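Local coordinates for protein possible prolidase (Bifidobacterium longum NCC2705, PDB 2P9B) that is a possible prolidase of the amidohydrolase family, probably hydrolysing carbon-nitrogen bonds, although its substrate is not established, at residues Leu291-Ser296 and Glu361-Tyr366. Numbering follows the deposited sequence.
Sequences LIPTLS and ELLVAY
Leu295 pushes its isobutyl group against helix 356-367, between Leu362, Leu363 and Tyr366. Its CG lies beside the backbone N (chi1 -61°), and with the chain extended beyond it (chi2 -178°) CD1 reaches the helix surface. There CD1 stands 4.0 Å from CB of Tyr366 and 4.1 Å from CD2 of Leu363. It also rests 3.8 Å from the carbonyl O of Leu362, an oxygen already engaged by the helical bond from the N of Tyr366.

Leu362 answers from the helix, its CD1 lying 4.0 Å from CB of Leu295. The same methyl passes on to Ser296, coming within 3.6 Å of OG. The Ser296 hydroxyl is hydrogen-bonded to the carboxylate of Glu359, about one turn before Leu362 on helix 356-367; the backbone N of Leu295 bonds the other oxygen of that carboxylate. Leu363 leaves its backbone at a slant, yet its CD2 reaches the ring of Pro293, 4.3 Å from CG. Val327 of helix 313-335 touches both Leu295 and Tyr366, adding a third helix to the packing.

Strand 290-292 runs in a parallel sheet, consistent with the TIM-barrel clan of the family, and the contact packs the turn after this strand against a later helix. No hydrogen bond links the two segments: Leu295, Leu362 and Leu363 make most of the join. Such apolar packing is not directional, so the two Glu359 bonds probably orient the start of helix 295-303 against helix 356-367.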
# COMPACT_ATOMS: atom_id res chain seq x y z
N LEU A 291 4.32 9.00 5.47
CA LEU A 291 3.15 8.66 6.28
C LEU A 291 2.15 7.84 5.46
O LEU A 291 1.86 8.18 4.32
CB LEU A 291 2.47 9.94 6.76
CG LEU A 291 1.14 9.78 7.51
CD1 LEU A 291 1.37 9.08 8.84
CD2 LEU A 291 0.52 11.14 7.74
N ILE A 292 1.64 6.76 6.05
CA ILE A 292 0.64 5.91 5.40
C ILE A 292 -0.55 5.93 6.38
O ILE A 292 -0.67 5.06 7.23
CB ILE A 292 1.12 4.44 5.23
CG1 ILE A 292 2.52 4.40 4.59
CG2 ILE A 292 0.15 3.68 4.31
CD1 ILE A 292 2.57 4.93 3.19
N PRO A 293 -1.44 6.93 6.26
CA PRO A 293 -2.60 7.07 7.15
C PRO A 293 -3.47 5.84 7.38
O PRO A 293 -3.97 5.64 8.49
CB PRO A 293 -3.39 8.21 6.52
CG PRO A 293 -2.33 9.03 5.85
CD PRO A 293 -1.47 7.97 5.21
N THR A 294 -3.66 5.02 6.35
CA THR A 294 -4.50 3.83 6.45
C THR A 294 -5.85 4.18 7.08
O THR A 294 -6.32 3.50 8.00
CB THR A 294 -3.82 2.71 7.28
OG1 THR A 294 -3.82 3.07 8.66
CG2 THR A 294 -2.39 2.51 6.82
N LEU A 295 -6.49 5.23 6.56
CA LEU A 295 -7.77 5.66 7.08
C LEU A 295 -8.82 4.55 7.00
O LEU A 295 -9.71 4.46 7.85
CB LEU A 295 -8.27 6.90 6.33
CG LEU A 295 -7.34 8.12 6.44
CD1 LEU A 295 -7.96 9.30 5.71
CD2 LEU A 295 -7.13 8.47 7.91
N SER A 296 -8.71 3.71 5.98
CA SER A 296 -9.64 2.60 5.80
C SER A 296 -9.69 1.66 7.00
O SER A 296 -10.70 1.00 7.24
CB SER A 296 -9.26 1.78 4.57
OG SER A 296 -9.49 2.49 3.37
N GLU A 361 -10.64 7.77 -1.81
CA GLU A 361 -11.83 8.58 -1.54
C GLU A 361 -11.75 9.17 -0.14
O GLU A 361 -12.19 10.30 0.08
CB GLU A 361 -13.11 7.75 -1.69
CG GLU A 361 -13.54 7.60 -3.14
CD GLU A 361 -15.06 7.50 -3.30
OE1 GLU A 361 -15.53 7.65 -4.45
OE2 GLU A 361 -15.77 7.28 -2.29
N LEU A 362 -11.18 8.41 0.79
CA LEU A 362 -11.05 8.86 2.16
C LEU A 362 -10.00 9.97 2.30
O LEU A 362 -10.17 10.87 3.11
CB LEU A 362 -10.70 7.69 3.09
CG LEU A 362 -11.78 6.60 3.21
CD1 LEU A 362 -11.28 5.47 4.10
CD2 LEU A 362 -13.06 7.19 3.78
N LEU A 363 -8.92 9.90 1.53
CA LEU A 363 -7.90 10.94 1.60
C LEU A 363 -8.49 12.26 1.08
O LEU A 363 -8.13 13.34 1.54
CB LEU A 363 -6.67 10.55 0.78
CG LEU A 363 -5.81 9.44 1.38
CD1 LEU A 363 -4.73 9.03 0.39
CD2 LEU A 363 -5.18 9.90 2.69
N VAL A 364 -9.40 12.16 0.12
CA VAL A 364 -10.03 13.36 -0.41
C VAL A 364 -11.03 13.91 0.61
O VAL A 364 -11.06 15.11 0.87
CB VAL A 364 -10.77 13.07 -1.73
CG1 VAL A 364 -11.55 14.30 -2.18
CG2 VAL A 364 -9.78 12.67 -2.81
N ALA A 365 -11.84 13.03 1.18
CA ALA A 365 -12.86 13.46 2.13
C ALA A 365 -12.35 13.89 3.51
O ALA A 365 -12.95 14.76 4.15
CB ALA A 365 -13.91 12.37 2.29
N TYR A 366 -11.25 13.30 3.96
CA TYR A 366 -10.70 13.60 5.28
C TYR A 366 -9.36 14.32 5.36
O TYR A 366 -9.11 15.04 6.33
CB TYR A 366 -10.59 12.31 6.10
CG TYR A 366 -11.92 11.70 6.49
CD1 TYR A 366 -12.55 12.07 7.68
CD2 TYR A 366 -12.56 10.78 5.66
CE1 TYR A 366 -13.79 11.53 8.03
CE2 TYR A 366 -13.79 10.24 6.00
CZ TYR A 366 -14.40 10.62 7.19
OH TYR A 366 -15.63 10.09 7.53